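Local coordinates for putative periplasmic or exported protein (Salmonella enterica subsp. enterica serovar Typhimurium, PDB 4GQZ) that probably binds copper in the bacterial periplasm and contributes to copper resistance, and forms a V-shaped dimer, at residues 41-45 with 148-153; 66-72 with 155-161; 9-13 with 48-52. All blocks are in the same frame, centred on the assembly; numbering follows the deposited sequence.

Contact 3 joins the N-terminal helix 5-12 to strand 46-50. Contact 1 lies about 20 Å from it, centre to centre, at the end of strand 39-42. These two strands are neighbours in the antiparallel four-stranded sheet, where Lys48 N probably bonds Ser41 O. Contact 2 is about 17 Å from contact 1 between centres and continues it directly: Thr153 O probably accepts from Ser67 N. Contacts 2 and 3 lie on opposite sides of the chain's centre, with centres about 29 Å apart. Along the chain, contact 3 closes before contact 2 opens, while the segments of contact 1 alternate with those of each. Residues 148-155 thus run from strand 39-42, in the four-stranded sheet, to strand 63-68, in the mixed sheet.

Contact 1: residues 41-45 with 148-153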
# COMPACT_ATOMS: atom_id res chain seq x y z
N SER B 41 -13.34 -6.58 6.15
CA SER B 41 -12.66 -7.84 5.92
C SER B 41 -11.51 -7.58 4.95
O SER B 41 -11.51 -6.57 4.24
CB SER B 41 -13.63 -8.88 5.38
OG SER B 41 -14.26 -8.39 4.22
N ILE B 42 -10.55 -8.49 4.91
CA ILE B 42 -9.38 -8.26 4.07
C ILE B 42 -9.04 -9.48 3.23
O ILE B 42 -9.11 -10.61 3.71
CB ILE B 42 -8.18 -7.78 4.93
CG1 ILE B 42 -6.98 -7.42 4.05
CG2 ILE B 42 -7.82 -8.79 6.02
CD1 ILE B 42 -5.88 -6.68 4.80
N THR B 43 -8.73 -9.25 1.97
CA THR B 43 -8.34 -10.31 1.05
C THR B 43 -6.90 -10.08 0.68
O THR B 43 -6.26 -9.17 1.18
CB THR B 43 -9.17 -10.30 -0.24
OG1 THR B 43 -8.69 -9.27 -1.12
CG2 THR B 43 -10.63 -10.04 0.07
N SER B 44 -6.37 -10.91 -0.22
CA SER B 44 -4.99 -10.77 -0.63
C SER B 44 -4.73 -9.40 -1.27
O SER B 44 -3.60 -8.90 -1.26
CB SER B 44 -4.63 -11.86 -1.62
OG SER B 44 -5.56 -11.88 -2.69
N THR B 45 -5.77 -8.81 -1.85
CA THR B 45 -5.55 -7.59 -2.61
C THR B 45 -6.41 -6.40 -2.20
O THR B 45 -6.12 -5.29 -2.63
CB THR B 45 -5.70 -7.81 -4.15
OG1 THR B 45 -6.97 -8.40 -4.43
CG2 THR B 45 -4.58 -8.73 -4.67
N SER B 148 0.41 -15.62 -2.24
CA SER B 148 0.01 -15.38 -3.62
C SER B 148 -1.38 -14.72 -3.63
O SER B 148 -2.00 -14.57 -2.58
CB SER B 148 -0.02 -16.69 -4.40
OG SER B 148 -1.23 -17.38 -4.14
N ASP B 149 -1.86 -14.32 -4.80
CA ASP B 149 -3.15 -13.64 -4.86
C ASP B 149 -4.35 -14.49 -4.45
O ASP B 149 -5.39 -13.95 -4.09
CB ASP B 149 -3.40 -13.01 -6.23
CG ASP B 149 -2.50 -11.83 -6.49
OD1 ASP B 149 -1.98 -11.26 -5.51
OD2 ASP B 149 -2.32 -11.48 -7.67
N ASP B 150 -4.20 -15.81 -4.48
CA ASP B 150 -5.30 -16.68 -4.08
C ASP B 150 -5.13 -17.23 -2.66
O ASP B 150 -5.92 -18.06 -2.21
CB ASP B 150 -5.49 -17.83 -5.08
CG ASP B 150 -4.26 -18.69 -5.24
OD1 ASP B 150 -3.14 -18.18 -5.01
OD2 ASP B 150 -4.39 -19.87 -5.60
N SER B 151 -4.11 -16.75 -1.94
CA SER B 151 -3.86 -17.22 -0.58
C SER B 151 -4.77 -16.54 0.44
O SER B 151 -5.09 -15.35 0.30
CB SER B 151 -2.40 -17.00 -0.20
OG SER B 151 -1.52 -17.66 -1.08
N GLN B 152 -5.14 -17.28 1.48
CA GLN B 152 -6.02 -16.76 2.54
C GLN B 152 -5.31 -15.73 3.39
O GLN B 152 -4.08 -15.77 3.52
CB GLN B 152 -6.52 -17.91 3.43
CG GLN B 152 -5.43 -18.48 4.32
CD GLN B 152 -5.76 -19.86 4.85
OE1 GLN B 152 -5.10 -20.84 4.50
NE2 GLN B 152 -6.77 -19.95 5.72
N THR B 153 -6.07 -14.81 3.98
CA THR B 153 -5.50 -13.79 4.84
C THR B 153 -5.73 -14.14 6.30
O THR B 153 -5.29 -13.42 7.21
CB THR B 153 -6.09 -12.41 4.51
OG1 THR B 153 -7.52 -12.42 4.72
CG2 THR B 153 -5.78 -12.07 3.07
O HOH W 1 -7.42 -13.69 -0.34
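Thr153 lays its methyl CG2 against the backbone of Thr43, 3.3 Å from Thr43 C. Its hydroxyl reaches the residue before: Thr153 OG1 donates to Ile42 O at 2.6 Å. The donor stands above the carbonyl plane, 40° out of it, and so misses the lone-pair directions. With chi1 at 60°, OG1 sits between the backbone N and the carbonyl carbon, and CG2 lies beside the backbone N; this turns the hydroxyl to Ile42 O and the methyl to Thr43. OG1 is also hydrogen-bonded to His81 N, so two bonds grip this buried hydroxyl.

The contact joins the end of strand 39-42 to the loop between strands 139-146 and 154-155. Residues 148-151 of that loop form a type I beta turn, closed by Ser151 N to Ser148 O. Ser44 meets this turn. Ser44 OG donates to Asp149 O at 2.5 Å, tilted 30° from the carbonyl plane. Water 1 adds a bridge: it accepts from Ser44 N and donates to Ser151 O.

Thr43 OG1 accepts from Thr45 N at 3.0 Å, forming an ST turn, and is also bonded to Glu46 N. From the ST turn, Thr45 CG2 meets Asp149 OD1 at 3.7 Å, their side chains crossing at about a right angle. Phe64 of strand 63-68 touches Ser44, Ser151 and Thr153.

Contact 2: residues 66-72 with 155-161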
# COMPACT_ATOMS: atom_id res chain seq x y z
N LEU B 66 -1.26 -11.09 6.51
CA LEU B 66 -1.73 -12.32 7.10
C LEU B 66 -2.10 -12.09 8.57
O LEU B 66 -1.27 -11.62 9.36
CB LEU B 66 -0.64 -13.37 6.99
CG LEU B 66 -0.96 -14.73 7.62
CD1 LEU B 66 -2.16 -15.39 6.94
CD2 LEU B 66 0.29 -15.60 7.57
N SER B 67 -3.33 -12.42 8.96
CA SER B 67 -3.72 -12.28 10.37
C SER B 67 -4.00 -13.67 10.94
O SER B 67 -4.78 -14.43 10.37
CB SER B 67 -4.92 -11.33 10.52
OG SER B 67 -5.13 -10.95 11.88
N PHE B 68 -3.35 -14.02 12.04
CA PHE B 68 -3.52 -15.36 12.58
C PHE B 68 -3.88 -15.35 14.06
O PHE B 68 -3.56 -14.40 14.79
CB PHE B 68 -2.24 -16.18 12.33
CG PHE B 68 -1.00 -15.56 12.90
CD1 PHE B 68 -0.27 -14.64 12.16
CD2 PHE B 68 -0.55 -15.92 14.16
CE1 PHE B 68 0.89 -14.07 12.68
CE2 PHE B 68 0.60 -15.36 14.69
CZ PHE B 68 1.32 -14.43 13.94
N ALA B 69 -4.51 -16.42 14.52
CA ALA B 69 -4.99 -16.48 15.89
C ALA B 69 -4.62 -17.82 16.47
O ALA B 69 -5.22 -18.83 16.12
CB ALA B 69 -6.50 -16.28 15.94
N PRO B 70 -3.58 -17.86 17.32
CA PRO B 70 -3.24 -19.16 17.92
C PRO B 70 -4.34 -19.60 18.88
O PRO B 70 -5.11 -18.77 19.36
CB PRO B 70 -1.96 -18.86 18.69
CG PRO B 70 -1.33 -17.67 17.95
CD PRO B 70 -2.56 -16.83 17.58
N TYR B 71 -4.43 -20.90 19.16
CA TYR B 71 -5.42 -21.36 20.12
C TYR B 71 -4.92 -22.54 20.94
O TYR B 71 -3.92 -23.17 20.60
CB TYR B 71 -6.73 -21.70 19.41
CG TYR B 71 -6.74 -22.99 18.63
CD1 TYR B 71 -6.28 -23.04 17.32
CD2 TYR B 71 -7.26 -24.17 19.19
CE1 TYR B 71 -6.30 -24.22 16.59
CE2 TYR B 71 -7.29 -25.35 18.46
CZ TYR B 71 -6.81 -25.36 17.16
OH TYR B 71 -6.82 -26.53 16.43
N GLU B 72 -5.62 -22.81 22.03
CA GLU B 72 -5.25 -23.93 22.89
C GLU B 72 -6.33 -24.99 22.91
O GLU B 72 -6.04 -26.19 22.89
CB GLU B 72 -4.96 -23.44 24.30
CG GLU B 72 -3.57 -22.87 24.45
CD GLU B 72 -3.36 -22.21 25.78
OE1 GLU B 72 -4.29 -21.52 26.23
OE2 GLU B 72 -2.28 -22.39 26.37
N LEU B 155 -5.45 -17.21 9.23
CA LEU B 155 -4.89 -18.51 9.61
C LEU B 155 -5.30 -18.82 11.05
O LEU B 155 -4.85 -18.15 11.99
CB LEU B 155 -3.36 -18.48 9.49
CG LEU B 155 -2.62 -19.72 9.99
CD1 LEU B 155 -3.12 -20.97 9.30
CD2 LEU B 155 -1.12 -19.57 9.80
N THR B 156 -6.19 -19.80 11.23
CA THR B 156 -6.64 -20.15 12.58
C THR B 156 -6.20 -21.56 12.99
O THR B 156 -6.40 -21.96 14.13
CB THR B 156 -8.18 -20.06 12.71
OG1 THR B 156 -8.79 -20.79 11.64
CG2 THR B 156 -8.65 -18.60 12.62
N GLU B 157 -5.58 -22.28 12.06
CA GLU B 157 -5.15 -23.66 12.31
C GLU B 157 -3.81 -23.70 13.05
O GLU B 157 -2.83 -24.23 12.54
CB GLU B 157 -5.03 -24.44 10.99
CG GLU B 157 -6.38 -24.71 10.30
CD GLU B 157 -6.23 -25.28 8.87
OE1 GLU B 157 -7.27 -25.42 8.19
OE2 GLU B 157 -5.09 -25.58 8.43
N LEU B 158 -3.78 -23.13 14.24
CA LEU B 158 -2.53 -23.06 15.00
C LEU B 158 -2.70 -23.57 16.42
O LEU B 158 -2.60 -22.79 17.36
CB LEU B 158 -2.00 -21.62 15.05
CG LEU B 158 -1.39 -21.03 13.78
CD1 LEU B 158 -1.14 -19.52 13.96
CD2 LEU B 158 -0.11 -21.75 13.43
N PRO B 159 -2.93 -24.88 16.58
CA PRO B 159 -3.09 -25.43 17.93
C PRO B 159 -1.77 -25.54 18.69
O PRO B 159 -0.87 -26.30 18.30
CB PRO B 159 -3.68 -26.81 17.66
CG PRO B 159 -3.13 -27.20 16.31
CD PRO B 159 -3.07 -25.91 15.53
N LEU B 160 -1.65 -24.78 19.77
CA LEU B 160 -0.46 -24.80 20.61
C LEU B 160 -0.33 -26.14 21.33
O LEU B 160 -1.21 -26.51 22.11
CB LEU B 160 -0.54 -23.71 21.67
CG LEU B 160 0.08 -22.32 21.46
CD1 LEU B 160 0.84 -22.15 20.14
CD2 LEU B 160 -0.94 -21.23 21.65
N ARG B 161 0.77 -26.85 21.10
CA ARG B 161 1.04 -28.08 21.85
C ARG B 161 2.46 -28.03 22.39
O ARG B 161 2.78 -28.65 23.42
CB ARG B 161 0.86 -29.32 20.97
CG ARG B 161 -0.50 -29.47 20.26
CD ARG B 161 -1.66 -29.47 21.25
NE ARG B 161 -2.96 -29.70 20.62
CZ ARG B 161 -3.96 -28.81 20.57
NH1 ARG B 161 -3.81 -27.60 21.12
NH2 ARG B 161 -5.10 -29.13 19.97
OXT ARG B 161 3.34 -27.37 21.83
O HOH W 2 -7.70 -19.72 16.40
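The pairing of 66-72 with 155-161 slips by one residue between Phe68 and Tyr71, where an inverse gamma turn is centred on Glu157. Before the slip, Phe68 and Leu155 form a parallel beta bridge. This adds strand 154-155 to the edge of a mixed sheet, beside strand 63-68. Leu155 N donates to Ser67 O, and Ala69 N donates to Leu155 O at 3.1 Å. After the slip, the backbones bridge once more at Tyr71 and Pro159. Tyr71 N donates to Leu158 O, and Leu160 N to Tyr71 O at 2.9 Å. The second of these is nearly straight, with an angle of 174° at the hydrogen. Water 2 spans the break, donating to Ala69 O and weakly to Thr156 O.

Apolar groups flank the bridges. Phe68 CB lies 3.8 Å from Leu155 CB. The Phe68 ring meets Leu158 CD1 obliquely, its CD2 3.7 Å from that methyl. Strand 129-136 adds Leu132 and Val134 against Phe68. Farther along, Pro70 CB packs on Leu160 CD2.

Tyr71 has chi1 at 75°, which swings its ring back over the C-terminal segment. Pro159 CA sits over one face near the rim, and Tyr71 CZ approaches Pro159 CB to 3.5 Å. At the chain end, the Arg161 side chain bends at chi2 and folds back. Arg161 NH1 donates to Leu160 O at 3.0 Å, within the guanidinium plane, and makes a weak bond to Glu72 O at 3.2 Å.

Contact 3: residues 9-13 with 48-52; sequences FLAQH and KLSDG
Apolar packing centres on Phe9, whose ring lies between Leu49 and Asp51. Phe9 CE1 meets Leu49 CD1 obliquely at 3.7 Å. Asp51 CB comes to the ring edge, near its plane, 3.7 Å from Phe9 CE2. CG of Phe9 is trans to the backbone N (chi1 180°), which carries the ring from the helix toward the strand. Leu10 adds a looser touch, its CD1 4.2 Å from Leu49 CD1.

One hydrogen bond reaches Asp51 across the contact. Gln12 NE2 donates to Asp51 OD2 at 3.0 Å, with a bent angle of 130° at the hydrogen. The amide and carboxylate planes are 50° apart. The edge of the His13 ring also lies near this oxygen: His13 CE1 is 3.9 Å from Asp51 OD2, in the ring plane. Just past the helix end, His13 ND1 donates back to Phe9 O at 3.1 Å. This helps fix the imidazole, and ND1 stands over the centre of the Phe9 ring.

The contact packs the C-terminal end of helix 5-12 against the end of strand 46-50 and the loop after it. Tyr56 of strand 55-59 meets the Phe9 ring, and Tyr38, just before strand 39-42, meets that of His13. Leu10 also packs on Thr57 of the second subunit.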
# COMPACT_ATOMS: atom_id res chain seq x y z
N PHE B 9 -16.98 7.97 4.24
CA PHE B 9 -16.88 6.86 5.20
C PHE B 9 -15.52 6.91 5.87
O PHE B 9 -15.42 6.84 7.09
CB PHE B 9 -17.05 5.51 4.47
CG PHE B 9 -16.94 4.30 5.38
CD1 PHE B 9 -15.71 3.73 5.65
CD2 PHE B 9 -18.08 3.74 5.94
CE1 PHE B 9 -15.61 2.62 6.47
CE2 PHE B 9 -17.99 2.62 6.76
CZ PHE B 9 -16.75 2.06 7.03
N LEU B 10 -14.47 7.04 5.07
CA LEU B 10 -13.10 7.14 5.59
C LEU B 10 -12.98 8.26 6.64
O LEU B 10 -12.46 8.04 7.73
CB LEU B 10 -12.10 7.35 4.45
CG LEU B 10 -11.43 6.11 3.87
CD1 LEU B 10 -12.44 5.06 3.53
CD2 LEU B 10 -10.64 6.44 2.64
N ALA B 11 -13.50 9.43 6.31
CA ALA B 11 -13.42 10.60 7.19
C ALA B 11 -14.13 10.39 8.53
O ALA B 11 -13.65 10.87 9.56
CB ALA B 11 -13.96 11.82 6.48
N GLN B 12 -15.25 9.69 8.52
CA GLN B 12 -16.10 9.57 9.71
C GLN B 12 -15.70 8.43 10.64
O GLN B 12 -16.20 8.35 11.77
CB GLN B 12 -17.57 9.41 9.31
CG GLN B 12 -17.88 8.08 8.62
CD GLN B 12 -19.36 7.74 8.59
OE1 GLN B 12 -20.18 8.37 9.26
NE2 GLN B 12 -19.71 6.72 7.80
N HIS B 13 -14.83 7.54 10.17
CA HIS B 13 -14.43 6.40 10.99
C HIS B 13 -12.99 6.50 11.46
O HIS B 13 -12.44 5.53 11.99
CB HIS B 13 -14.68 5.08 10.26
CG HIS B 13 -16.12 4.71 10.19
ND1 HIS B 13 -16.88 4.86 9.05
CD2 HIS B 13 -16.95 4.21 11.13
CE1 HIS B 13 -18.12 4.46 9.29
NE2 HIS B 13 -18.19 4.06 10.55
N LYS B 48 -12.09 -4.53 2.35
CA LYS B 48 -13.50 -4.24 2.05
C LYS B 48 -14.18 -3.63 3.26
O LYS B 48 -14.13 -4.20 4.35
CB LYS B 48 -14.27 -5.50 1.64
CG LYS B 48 -13.69 -6.27 0.48
CD LYS B 48 -14.44 -7.61 0.35
CE LYS B 48 -13.78 -8.56 -0.65
NZ LYS B 48 -14.30 -9.96 -0.49
N LEU B 49 -14.85 -2.50 3.06
CA LEU B 49 -15.48 -1.81 4.18
C LEU B 49 -16.94 -1.58 3.88
O LEU B 49 -17.32 -1.34 2.73
CB LEU B 49 -14.81 -0.45 4.43
CG LEU B 49 -13.32 -0.42 4.75
CD1 LEU B 49 -12.77 1.02 4.62
CD2 LEU B 49 -13.07 -0.98 6.12
N SER B 50 -17.77 -1.65 4.92
CA SER B 50 -19.20 -1.38 4.76
C SER B 50 -19.86 -0.78 6.00
O SER B 50 -19.51 -1.12 7.13
CB SER B 50 -19.93 -2.64 4.30
OG SER B 50 -21.24 -2.32 3.87
N ASP B 51 -20.82 0.12 5.75
CA ASP B 51 -21.59 0.82 6.79
C ASP B 51 -22.99 0.22 6.82
O ASP B 51 -23.78 0.47 7.73
CB ASP B 51 -21.69 2.32 6.41
CG ASP B 51 -22.01 3.22 7.60
OD1 ASP B 51 -22.68 2.75 8.55
OD2 ASP B 51 -21.59 4.40 7.58
N GLY B 52 -23.29 -0.58 5.81
CA GLY B 52 -24.62 -1.12 5.63
C GLY B 52 -24.57 -2.06 4.46
O GLY B 52 -23.67 -2.90 4.38